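Local coordinates for protein glycogen synthase (Cyanobacterium sp. CLg1, PDB 6GNF) that is a two-domain synthase of the group 1 glycosyltransferase family that holds adenosine-5'-diphosphate and a glycan in its ligand pockets, at residues Y121-K124 / D125-Y129; C427-S431 / R432-C436; L115-K118 / K119-G122; V481-E485 / E486-Q490. One frame throughout, in Å; residues are numbered along the deposited sequence.

How the contacts relate
From the N terminus, contact 3 (115-122) comes first and contact 1 (121-129) begins where it ends, the two sharing Tyr121 and Gly122. Both lie in the loop between helices 107-110 and 132-144, their centres about 9 Å apart, and the Tyr129 hydroxyl closes the turn back onto Lys119 O. About 300 residues later, contact 2 carries strand 426-429 of the parallel sheet into the ligand site, and contact 4 starts helix 485-503. These last two follow in series without crossing, yet Arg432 of contact 2 packs on Val483 and Leu488 of contact 4. Contacts 1 and 2 do not touch; the bound glycan units lie between them, glucose units on contact 1 and AC1 on contact 2.

Contact 1 of 4, residues Y121-K124 / D125-Y129; sequences YGPK and DSVDY. With BGC (beta-D-glucopyranose), chain D; GLC (alpha-D-glucopyranose), chain B.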
loop_
_atom_site.group_PDB
_atom_site.type_symbol
_atom_site.label_atom_id
_atom_site.label_comp_id
_atom_site.label_asym_id
_atom_site.label_seq_id
_atom_site.Cartn_x
_atom_site.Cartn_y
_atom_site.Cartn_z
ATOM N N TYR A 121 -7.038 11.524 2.084
ATOM C CA TYR A 121 -7.795 11.008 3.238
ATOM C C TYR A 121 -8.065 12.046 4.335
ATOM O O TYR A 121 -8.954 11.848 5.166
ATOM C CB TYR A 121 -7.080 9.786 3.832
ATOM C CG TYR A 121 -6.803 8.724 2.793
ATOM C CD1 TYR A 121 -7.840 7.999 2.209
ATOM C CD2 TYR A 121 -5.509 8.465 2.363
ATOM C CE1 TYR A 121 -7.592 7.044 1.231
ATOM C CE2 TYR A 121 -5.256 7.507 1.397
ATOM C CZ TYR A 121 -6.298 6.803 0.830
ATOM O OH TYR A 121 -6.018 5.859 -0.130
ATOM N N GLY A 122 -7.306 13.140 4.340
ATOM C CA GLY A 122 -7.517 14.229 5.296
ATOM C C GLY A 122 -6.572 15.399 5.067
ATOM O O GLY A 122 -5.672 15.315 4.238
ATOM N N PRO A 123 -6.773 16.506 5.800
ATOM C CA PRO A 123 -5.939 17.704 5.627
ATOM C C PRO A 123 -4.509 17.569 6.194
ATOM O O PRO A 123 -3.547 17.931 5.516
ATOM C CB PRO A 123 -6.733 18.795 6.363
ATOM C CG PRO A 123 -7.561 18.072 7.369
ATOM C CD PRO A 123 -7.811 16.687 6.836
ATOM N N LYS A 124 -4.393 17.053 7.416
ATOM C CA LYS A 124 -3.098 16.850 8.087
ATOM C C LYS A 124 -2.564 15.431 7.818
ATOM O O LYS A 124 -3.146 14.693 7.022
ATOM C CB LYS A 124 -3.243 17.090 9.601
ATOM C CG LYS A 124 -2.820 18.463 10.089
ATOM C CD LYS A 124 -2.754 18.476 11.611
ATOM C CE LYS A 124 -2.287 19.817 12.146
ATOM N NZ LYS A 124 -3.241 20.908 11.812
ATOM N N ASP A 125 -1.467 15.066 8.488
ATOM C CA ASP A 125 -0.829 13.748 8.337
ATOM C C ASP A 125 -1.713 12.575 8.801
ATOM O O ASP A 125 -2.111 11.730 7.992
ATOM C CB ASP A 125 0.514 13.725 9.085
ATOM C CG ASP A 125 1.288 12.424 8.877
ATOM O OD1 ASP A 125 1.590 12.086 7.713
ATOM O OD2 ASP A 125 1.583 11.739 9.881
ATOM N N SER A 126 -2.004 12.513 10.100
ATOM C CA SER A 126 -2.827 11.430 10.656
ATOM C C SER A 126 -4.314 11.776 10.691
ATOM O O SER A 126 -5.153 10.892 10.872
ATOM C CB SER A 126 -2.363 11.072 12.067
ATOM O OG SER A 126 -1.134 10.378 12.018
ATOM N N VAL A 127 -4.640 13.056 10.509
ATOM C CA VAL A 127 -6.016 13.529 10.622
ATOM C C VAL A 127 -6.830 13.121 9.390
ATOM O O VAL A 127 -6.339 13.186 8.260
ATOM C CB VAL A 127 -6.074 15.061 10.810
ATOM C CG1 VAL A 127 -7.510 15.527 11.009
ATOM C CG2 VAL A 127 -5.207 15.486 11.990
ATOM N N ASP A 128 -8.075 12.702 9.626
ATOM C CA ASP A 128 -9.002 12.342 8.553
ATOM C C ASP A 128 -10.073 13.420 8.362
ATOM O O ASP A 128 -10.446 14.108 9.316
ATOM C CB ASP A 128 -9.694 11.010 8.874
ATOM C CG ASP A 128 -8.743 9.821 8.850
ATOM O OD1 ASP A 128 -7.874 9.735 7.953
ATOM O OD2 ASP A 128 -8.890 8.950 9.733
ATOM N N TYR A 129 -10.591 13.535 7.138
ATOM C CA TYR A 129 -11.774 14.354 6.886
ATOM C C TYR A 129 -12.930 13.805 7.720
ATOM O O TYR A 129 -13.090 12.586 7.839
ATOM C CB TYR A 129 -12.165 14.337 5.399
ATOM C CG TYR A 129 -11.165 14.982 4.464
ATOM C CD1 TYR A 129 -10.805 16.322 4.615
ATOM C CD2 TYR A 129 -10.587 14.259 3.417
ATOM C CE1 TYR A 129 -9.890 16.920 3.763
ATOM C CE2 TYR A 129 -9.672 14.849 2.557
ATOM C CZ TYR A 129 -9.329 16.185 2.736
ATOM O OH TYR A 129 -8.423 16.814 1.917
HETATM C C2 BGC D . -6.099 7.534 10.469
HETATM C C3 BGC D . -6.131 6.772 9.144
HETATM C C4 BGC D . -4.858 7.102 8.357
HETATM C C5 BGC D . -3.575 6.995 9.198
HETATM C C6 BGC D . -2.418 7.691 8.495
HETATM C C1 BGC D . -4.840 7.100 11.225
HETATM O O1 BGC D . -4.826 7.641 12.551
HETATM O O2 BGC D . -7.273 7.297 11.258
HETATM O O3 BGC D . -7.307 7.076 8.369
HETATM O O4 BGC D . -4.746 6.195 7.259
HETATM O O5 BGC D . -3.697 7.563 10.506
HETATM O O6 BGC D . -1.257 6.884 8.670
HETATM C C1 GLC B . -5.086 6.734 5.969
HETATM C C2 GLC B . -6.038 5.778 5.234
HETATM C C3 GLC B . -5.302 4.485 4.893
HETATM C C4 GLC B . -4.046 4.800 4.085
HETATM C C5 GLC B . -3.150 5.728 4.915
HETATM C C6 GLC B . -1.807 6.065 4.250
HETATM O O2 GLC B . -7.176 5.460 6.043
HETATM O O3 GLC B . -6.141 3.581 4.174
HETATM O O4 GLC B . -3.401 3.559 3.777
HETATM O O5 GLC B . -3.881 6.931 5.208
HETATM O O6 GLC B . -1.977 6.765 3.006
#
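Tyr121 O takes two hydrogen bonds. Tyr129 N donates to Tyr121 O over 3.1 Å at 166°, in the carbonyl plane and on a lone pair, and Asn132 ND2 supplies the other; Asp128 CA adds a weak CA-H...O approach to Tyr121 O at 3.4 Å. Gly122 CA makes a further CA-H...O contact with Val127 O, 3.4 Å. The same CA lies over the centre of the Tyr129 ring, 3.5 Å from its centroid and 10° off the normal, a CH-pi contact, while Pro123 CD reaches Tyr129 CE1 obliquely. The ring's hydroxyl is tied to Lys119 O. Farther round the turn, Lys124 CB meets Val127 CG2 at 3.5 Å, closer than usual for two carbons. With CG anti to its carbonyl carbon (chi1 -68°), Asp128 brings its carboxylate to the sugar: OD2 accepts from O2 of the beta-D-glucopyranose at 2.8 Å, and OD1 lies 2.8 Å from its O3, whose proton could also go to OD2. The Tyr121 ring offers one face to C2 of the alpha-D-glucopyranose, while its hydroxyl is held by Thr29 and Glu30. A carboxylate gripping the hydroxyls of one glucose and a tyrosine face against the next are characteristic of a glycan-binding pocket.

Contact 2 of 4, residues C427-S431 / R432-C436; sequences CLMPS and RFEPC. With AC1 (4,6-dideoxy-4-{[(1S,4R,5S,6S)-4,5,6-trihydroxy-3-(hydroxymethyl)cyclohex-2-en-1-yl]amino}-alpha-D-glucopyranose), chain C.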
loop_
_atom_site.group_PDB
_atom_site.type_symbol
_atom_site.label_atom_id
_atom_site.label_comp_id
_atom_site.label_asym_id
_atom_site.label_seq_id
_atom_site.Cartn_x
_atom_site.Cartn_y
_atom_site.Cartn_z
ATOM N N CYS A 427 19.069 -2.311 1.262
ATOM C CA CYS A 427 17.756 -1.698 1.446
ATOM C C CYS A 427 17.224 -2.066 2.832
ATOM O O CYS A 427 16.887 -3.216 3.096
ATOM C CB CYS A 427 16.804 -2.186 0.361
ATOM S SG CYS A 427 15.095 -1.703 0.611
ATOM N N LEU A 428 17.144 -1.072 3.710
ATOM C CA LEU A 428 16.873 -1.285 5.127
ATOM C C LEU A 428 15.406 -1.030 5.454
ATOM O O LEU A 428 14.921 0.094 5.293
ATOM C CB LEU A 428 17.759 -0.341 5.935
ATOM C CG LEU A 428 17.839 -0.494 7.449
ATOM C CD1 LEU A 428 18.544 -1.783 7.819
ATOM C CD2 LEU A 428 18.572 0.697 8.050
ATOM N N MET A 429 14.696 -2.080 5.883
ATOM C CA MET A 429 13.268 -1.992 6.206
ATOM C C MET A 429 12.948 -2.596 7.577
ATOM O O MET A 429 12.505 -3.744 7.667
ATOM C CB MET A 429 12.443 -2.715 5.142
ATOM C CG MET A 429 12.679 -2.213 3.726
ATOM S SD MET A 429 11.668 -3.097 2.531
ATOM C CE MET A 429 10.042 -2.521 2.971
ATOM N N PRO A 430 13.111 -1.806 8.651
ATOM C CA PRO A 430 12.813 -2.263 10.005
ATOM C C PRO A 430 11.327 -2.142 10.347
ATOM O O PRO A 430 10.963 -1.511 11.344
ATOM C CB PRO A 430 13.652 -1.318 10.864
ATOM C CG PRO A 430 13.628 -0.040 10.104
ATOM C CD PRO A 430 13.631 -0.427 8.649
ATOM N N SER A 431 10.479 -2.750 9.522
ATOM C CA SER A 431 9.040 -2.642 9.691
ATOM C C SER A 431 8.562 -3.427 10.910
ATOM O O SER A 431 9.062 -4.509 11.196
ATOM C CB SER A 431 8.310 -3.145 8.440
ATOM O OG SER A 431 8.702 -2.403 7.298
ATOM N N ARG A 432 7.583 -2.871 11.619
ATOM C CA ARG A 432 6.931 -3.561 12.729
ATOM C C ARG A 432 5.845 -4.513 12.234
ATOM O O ARG A 432 5.550 -5.510 12.879
ATOM C CB ARG A 432 6.344 -2.552 13.713
ATOM C CG ARG A 432 7.406 -1.734 14.436
ATOM C CD ARG A 432 6.803 -0.854 15.514
ATOM N NE ARG A 432 7.838 -0.238 16.353
ATOM C CZ ARG A 432 8.417 0.946 16.140
ATOM N NH1 ARG A 432 8.084 1.700 15.102
ATOM N NH2 ARG A 432 9.345 1.380 16.980
ATOM N N PHE A 433 5.212 -4.169 11.121
ATOM C CA PHE A 433 4.378 -5.104 10.368
ATOM C C PHE A 433 4.421 -4.671 8.903
ATOM O O PHE A 433 4.611 -3.483 8.610
ATOM C CB PHE A 433 2.947 -5.131 10.908
ATOM C CG PHE A 433 2.292 -3.781 10.953
ATOM C CD1 PHE A 433 2.490 -2.934 12.035
ATOM C CD2 PHE A 433 1.480 -3.352 9.909
ATOM C CE1 PHE A 433 1.888 -1.686 12.081
ATOM C CE2 PHE A 433 0.875 -2.103 9.945
ATOM C CZ PHE A 433 1.084 -1.268 11.032
ATOM N N GLU A 434 4.274 -5.623 7.984
ATOM C CA GLU A 434 4.419 -5.333 6.565
ATOM C C GLU A 434 3.667 -6.351 5.721
ATOM O O GLU A 434 4.190 -7.426 5.440
ATOM C CB GLU A 434 5.900 -5.306 6.177
ATOM C CG GLU A 434 6.176 -4.595 4.862
ATOM C CD GLU A 434 5.879 -3.118 4.941
ATOM O OE1 GLU A 434 6.652 -2.418 5.629
ATOM O OE2 GLU A 434 4.893 -2.659 4.318
ATOM N N PRO A 435 2.426 -6.025 5.322
ATOM C CA PRO A 435 1.631 -6.922 4.501
ATOM C C PRO A 435 2.384 -7.508 3.305
ATOM O O PRO A 435 2.331 -8.717 3.071
ATOM C CB PRO A 435 0.461 -6.032 4.063
ATOM C CG PRO A 435 0.252 -5.153 5.239
ATOM C CD PRO A 435 1.630 -4.876 5.778
ATOM N N CYS A 436 3.106 -6.671 2.570
ATOM C CA CYS A 436 4.009 -7.166 1.533
ATOM C C CYS A 436 5.282 -6.346 1.456
ATOM O O CYS A 436 6.375 -6.873 1.657
ATOM C CB CYS A 436 3.331 -7.190 0.164
ATOM S SG CYS A 436 4.361 -7.923 -1.130
HETATM C C1 AC1 C . -3.184 3.335 2.384
HETATM O O2 AC1 C . -4.921 1.632 2.530
HETATM C C2 AC1 C . -3.596 1.905 2.029
HETATM C C4A AC1 C . 1.584 -3.192 0.939
HETATM C C3 AC1 C . -2.595 0.877 2.559
HETATM O O3 AC1 C . -2.972 -0.394 2.019
HETATM C C4 AC1 C . -1.143 1.239 2.175
HETATM N N4A AC1 C . -0.117 0.280 2.649
HETATM C C5 AC1 C . -0.885 2.659 2.701
HETATM O O5 AC1 C . -1.801 3.572 2.084
HETATM C C6 AC1 C . 0.521 3.161 2.412
HETATM C C1B AC1 C . -0.082 -1.153 2.348
HETATM C C2B AC1 C . 1.063 -1.943 3.048
HETATM O O2B AC1 C . 1.796 -1.173 3.996
HETATM C C3B AC1 C . 2.142 -2.505 2.150
HETATM O O3B AC1 C . 2.895 -3.476 2.876
HETATM O O4 AC1 C . 2.700 -3.482 0.090
HETATM C C5B AC1 C . 0.590 -2.307 0.232
HETATM C C7B AC1 C . -0.109 -1.372 0.855
HETATM C C6B AC1 C . 0.351 -2.533 -1.227
HETATM O O6B AC1 C . -0.095 -3.883 -1.370
#
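The loop after strand 426-429 brings Glu434, Pro435 and Cys436 to the ligand site of this group 1 glycosyltransferase domain. Its central bond joins Ser431 OG to Glu434 OE1, with the hydroxyl as donor, at 2.6 Å; OE1 receives it on its anti lone pair, the one turned away from OE2. The glutamate gets there by two choices: CG lies anti to the backbone N (chi1 -162°), and the chain then bends at chi2, so that the carboxylate folds back beside the serine. That leaves OE2 for the other side of the group, where the O3B hydroxyl of the bound AC1 donates to Glu434 OE2 at 2.6 Å and Lys363 makes a salt bridge. O3B is held a second time by the backbone, since Cys436 N points at AC1 O3B over 3.2 Å with a nearly straight angle of 175°. Pro435 CD packs against the same oxygen at 3.5 Å. Ser431 is thus a second-shell residue that probably helps fix the rotation of the first-shell glutamate. It is the last residue of the inverse gamma turn centred on Pro430, whose weak bond runs from Ser431 N to Met429 O, 2.9 Å. Arg432 is extended from CG to NE, its guanidinium bound to Asp366, Asn361 O and Pro474 O, while Met429 CE comes to 4.3 Å from Glu434 OE1. Adenosine-5'-diphosphate also touches Glu434. A ligand-binding loop following a parallel strand at its C-terminal end is typical of Rossmann-like GT-B domains.

Contact 3 of 4, residues L115-K118 / K119-G122; sequences LVNK and KLYG. With GLC (alpha-D-glucopyranose), chain B.
Leu120, with CG beside its backbone N (chi1 -82°), and Asn117, with CG swung opposite to its own N (chi1 -164°), turn their ends toward each other: Leu120 CD1 comes to 3.8 Å from Asn117 OD1, the two side chains passing at a slant. The amide oxygen is already occupied, accepting from Lys36 N, so the methyl packs beside a polar atom that is satisfied elsewhere. Asn117 and Lys119 both have positive phi values and lie in the left-handed region. Lys119 stretches out beyond CG, and its NZ meets Leu115 CD1 at 3.6 Å, a contact at the protein surface where an ammonium and a methyl simply lie close. No hydrogen bond crosses between 115-118 and 119-122. The inward part of Leu120 does more: CB stands 4.0 Å above the centre of the Tyr121 ring, on the face opposite the alpha-D-glucopyranose, so the ring is sandwiched between leucine and sugar. Further out, Leu120 touches Glu30, Thr37 and Phe65, and Asn117 N is bonded to Asp66. Residues 115-122 lie in the loop from helix 107-110 to helix 132-144, packed against the loops after strands 23-27 and 57-63.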
loop_
_atom_site.group_PDB
_atom_site.type_symbol
_atom_site.label_atom_id
_atom_site.label_comp_id
_atom_site.label_asym_id
_atom_site.label_seq_id
_atom_site.Cartn_x
_atom_site.Cartn_y
_atom_site.Cartn_z
ATOM N N LEU A 115 -4.158 21.414 -4.463
ATOM C CA LEU A 115 -2.911 20.655 -4.652
ATOM C C LEU A 115 -3.160 19.295 -5.323
ATOM O O LEU A 115 -4.149 18.616 -5.035
ATOM C CB LEU A 115 -2.181 20.458 -3.312
ATOM C CG LEU A 115 -1.545 21.698 -2.663
ATOM C CD1 LEU A 115 -1.239 21.444 -1.194
ATOM C CD2 LEU A 115 -0.283 22.128 -3.398
ATOM N N VAL A 116 -2.245 18.914 -6.217
ATOM C CA VAL A 116 -2.389 17.700 -7.029
ATOM C C VAL A 116 -1.845 16.446 -6.322
ATOM O O VAL A 116 -0.687 16.418 -5.889
ATOM C CB VAL A 116 -1.738 17.864 -8.435
ATOM C CG1 VAL A 116 -2.313 19.079 -9.152
ATOM C CG2 VAL A 116 -0.213 17.965 -8.355
ATOM N N ASN A 117 -2.695 15.420 -6.203
ATOM C CA ASN A 117 -2.340 14.143 -5.556
ATOM C C ASN A 117 -1.841 14.311 -4.110
ATOM O O ASN A 117 -0.826 13.727 -3.716
ATOM C CB ASN A 117 -1.308 13.370 -6.402
ATOM C CG ASN A 117 -1.196 11.895 -6.012
ATOM O OD1 ASN A 117 -1.690 11.455 -4.966
ATOM N ND2 ASN A 117 -0.520 11.131 -6.850
ATOM N N LYS A 118 -2.550 15.130 -3.337
ATOM C CA LYS A 118 -2.230 15.341 -1.924
ATOM C C LYS A 118 -3.525 15.389 -1.130
ATOM O O LYS A 118 -4.569 15.794 -1.657
ATOM C CB LYS A 118 -1.449 16.646 -1.715
ATOM C CG LYS A 118 -0.598 17.080 -2.900
ATOM C CD LYS A 118 0.494 18.058 -2.504
ATOM C CE LYS A 118 1.713 17.331 -1.960
ATOM N NZ LYS A 118 2.870 18.253 -1.840
ATOM N N LYS A 119 -3.457 14.958 0.128
ATOM C CA LYS A 119 -4.595 15.042 1.047
ATOM C C LYS A 119 -5.829 14.294 0.522
ATOM O O LYS A 119 -6.934 14.844 0.452
ATOM C CB LYS A 119 -4.917 16.510 1.353
ATOM C CG LYS A 119 -3.751 17.253 1.989
ATOM C CD LYS A 119 -3.871 18.755 1.824
ATOM C CE LYS A 119 -2.584 19.441 2.242
ATOM N NZ LYS A 119 -2.652 20.918 2.070
ATOM N N LEU A 120 -5.609 13.039 0.143
ATOM C CA LEU A 120 -6.685 12.139 -0.266
ATOM C C LEU A 120 -7.619 11.791 0.910
ATOM O O LEU A 120 -8.840 11.774 0.749
ATOM C CB LEU A 120 -6.119 10.840 -0.867
ATOM C CG LEU A 120 -5.681 10.846 -2.339
ATOM C CD1 LEU A 120 -4.623 11.903 -2.640
ATOM C CD2 LEU A 120 -5.178 9.464 -2.725
ATOM N N TYR A 121 -7.038 11.524 2.084
ATOM C CA TYR A 121 -7.795 11.008 3.238
ATOM C C TYR A 121 -8.065 12.046 4.335
ATOM O O TYR A 121 -8.954 11.848 5.166
ATOM C CB TYR A 121 -7.080 9.786 3.832
ATOM C CG TYR A 121 -6.803 8.724 2.793
ATOM C CD1 TYR A 121 -7.840 7.999 2.209
ATOM C CD2 TYR A 121 -5.509 8.465 2.363
ATOM C CE1 TYR A 121 -7.592 7.044 1.231
ATOM C CE2 TYR A 121 -5.256 7.507 1.397
ATOM C CZ TYR A 121 -6.298 6.803 0.830
ATOM O OH TYR A 121 -6.018 5.859 -0.130
ATOM N N GLY A 122 -7.306 13.140 4.340
ATOM C CA GLY A 122 -7.517 14.229 5.296
ATOM C C GLY A 122 -6.572 15.399 5.067
ATOM O O GLY A 122 -5.672 15.315 4.238
HETATM C C1 GLC B . -5.086 6.734 5.969
HETATM C C2 GLC B . -6.038 5.778 5.234
HETATM C C3 GLC B . -5.302 4.485 4.893
HETATM C C4 GLC B . -4.046 4.800 4.085
HETATM C C5 GLC B . -3.150 5.728 4.915
HETATM C C6 GLC B . -1.807 6.065 4.250
HETATM O O2 GLC B . -7.176 5.460 6.043
HETATM O O3 GLC B . -6.141 3.581 4.174
HETATM O O4 GLC B . -3.401 3.559 3.777
HETATM O O5 GLC B . -3.881 6.931 5.208
HETATM O O6 GLC B . -1.977 6.765 3.006
#

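Contact 4 of 4, residues V481-E485 / E486-Q490; sequences VTVSE and ELLQQ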
loop_
_atom_site.group_PDB
_atom_site.type_symbol
_atom_site.label_atom_id
_atom_site.label_comp_id
_atom_site.label_asym_id
_atom_site.label_seq_id
_atom_site.Cartn_x
_atom_site.Cartn_y
_atom_site.Cartn_z
ATOM N N VAL A 481 -0.582 4.670 21.763
ATOM C CA VAL A 481 0.547 4.855 22.686
ATOM C C VAL A 481 1.856 4.944 21.912
ATOM O O VAL A 481 2.191 4.053 21.126
ATOM C CB VAL A 481 0.623 3.728 23.762
ATOM C CG1 VAL A 481 2.054 3.313 24.102
ATOM C CG2 VAL A 481 -0.109 4.156 25.027
ATOM N N THR A 482 2.570 6.047 22.124
ATOM C CA THR A 482 3.896 6.216 21.563
ATOM C C THR A 482 4.794 5.157 22.195
ATOM O O THR A 482 4.729 4.932 23.403
ATOM C CB THR A 482 4.428 7.644 21.802
ATOM O OG1 THR A 482 5.624 7.839 21.044
ATOM C CG2 THR A 482 4.697 7.915 23.295
ATOM N N VAL A 483 5.597 4.479 21.378
ATOM C CA VAL A 483 6.419 3.368 21.866
ATOM C C VAL A 483 7.349 3.835 22.987
ATOM O O VAL A 483 7.825 4.967 22.966
ATOM C CB VAL A 483 7.232 2.715 20.720
ATOM C CG1 VAL A 483 8.382 3.609 20.276
ATOM C CG2 VAL A 483 7.747 1.347 21.138
ATOM N N SER A 484 7.586 2.970 23.967
ATOM C CA SER A 484 8.421 3.326 25.110
ATOM C C SER A 484 9.884 3.341 24.704
ATOM O O SER A 484 10.270 2.687 23.733
ATOM C CB SER A 484 8.219 2.340 26.263
ATOM O OG SER A 484 8.798 1.082 25.960
ATOM N N GLU A 485 10.687 4.106 25.438
ATOM C CA GLU A 485 12.127 4.137 25.223
ATOM C C GLU A 485 12.708 2.732 25.372
ATOM O O GLU A 485 13.677 2.368 24.702
ATOM C CB GLU A 485 12.788 5.105 26.217
ATOM C CG GLU A 485 14.313 5.141 26.174
ATOM C CD GLU A 485 14.869 5.406 24.786
ATOM O OE1 GLU A 485 14.208 6.134 24.016
ATOM O OE2 GLU A 485 15.967 4.898 24.474
ATOM N N GLU A 486 12.111 1.960 26.272
ATOM C CA GLU A 486 12.450 0.555 26.468
ATOM C C GLU A 486 12.334 -0.245 25.164
ATOM O O GLU A 486 13.326 -0.790 24.676
ATOM C CB GLU A 486 11.536 -0.029 27.563
ATOM C CG GLU A 486 11.411 -1.546 27.624
ATOM C CD GLU A 486 12.684 -2.223 28.067
ATOM O OE1 GLU A 486 12.632 -2.951 29.080
ATOM O OE2 GLU A 486 13.726 -2.032 27.410
ATOM N N LEU A 487 11.122 -0.317 24.624
ATOM C CA LEU A 487 10.854 -1.113 23.424
ATOM C C LEU A 487 11.547 -0.557 22.172
ATOM O O LEU A 487 11.962 -1.318 21.288
ATOM C CB LEU A 487 9.346 -1.227 23.181
ATOM C CG LEU A 487 8.564 -2.043 24.214
ATOM C CD1 LEU A 487 7.066 -1.925 23.966
ATOM C CD2 LEU A 487 9.002 -3.503 24.207
ATOM N N LEU A 488 11.698 0.766 22.112
ATOM C CA LEU A 488 12.446 1.414 21.035
ATOM C C LEU A 488 13.874 0.886 20.974
ATOM O O LEU A 488 14.403 0.628 19.889
ATOM C CB LEU A 488 12.462 2.934 21.237
ATOM C CG LEU A 488 13.122 3.802 20.159
ATOM C CD1 LEU A 488 12.449 3.616 18.807
ATOM C CD2 LEU A 488 13.086 5.266 20.571
ATOM N N GLN A 489 14.493 0.719 22.139
ATOM C CA GLN A 489 15.880 0.279 22.198
ATOM C C GLN A 489 16.018 -1.209 21.858
ATOM O O GLN A 489 17.035 -1.633 21.311
ATOM C CB GLN A 489 16.487 0.598 23.570
ATOM C CG GLN A 489 17.961 0.976 23.520
ATOM C CD GLN A 489 18.250 2.138 22.579
ATOM O OE1 GLN A 489 19.219 2.105 21.826
ATOM N NE2 GLN A 489 17.392 3.156 22.600
ATOM N N GLN A 490 14.979 -1.992 22.129
ATOM C CA GLN A 490 14.958 -3.396 21.718
ATOM C C GLN A 490 14.909 -3.500 20.203
ATOM O O GLN A 490 15.553 -4.369 19.611
ATOM C CB GLN A 490 13.749 -4.117 22.303
ATOM C CG GLN A 490 13.721 -4.138 23.820
ATOM C CD GLN A 490 12.760 -5.166 24.377
ATOM O OE1 GLN A 490 12.989 -5.712 25.447
ATOM N NE2 GLN A 490 11.679 -5.437 23.652
#
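Ser484 OG takes the position between its backbone N and carbonyl carbon (chi1 71°), which aims it along the start of the helix at Leu487 N: the bond, 3.0 Å from N to OG, is almost straight at 176°, and it makes Ser484 the N-cap of helix 485-503. The hydroxyl also lies 3.4 Å from Glu486 CB and 3.6 Å from Leu487 CG, so the first-turn side chains crowd about it. Separately, the Ser484 carbonyl accepts an i to i+4 helix bond, with Leu488 N donating to Ser484 O at 2.9 Å. Val483 has CG1 in the same kind of cramped rotamer, leaving CG2 anti to its backbone N; CG2 rests on Leu487 CB at 3.7 Å while CG1 approaches Leu488 CB at 4.2 Å. The Val483-Leu488 pair, one residue before the cap against the fourth after it, forms a hydrophobic staple. Both residues of the staple also touch Asp366 of helix 365-370, and Val483 packs on Arg432, so the helix start is joined to the neighbouring helix and loop. On the outer side, Glu485 bends at chi2 and brings its carboxylate back over the helix. It lies alongside Gln489, pointing the same way with carboxylate and amide planes 30° apart, and Gln489 NE2 gives Glu485 OE2 a weak bond at 2.9 Å. OE1 meanwhile lies beside a methyl of Leu488, its CD2. The other end of the amide, Gln489 OE1, makes a weak bond to Lys374.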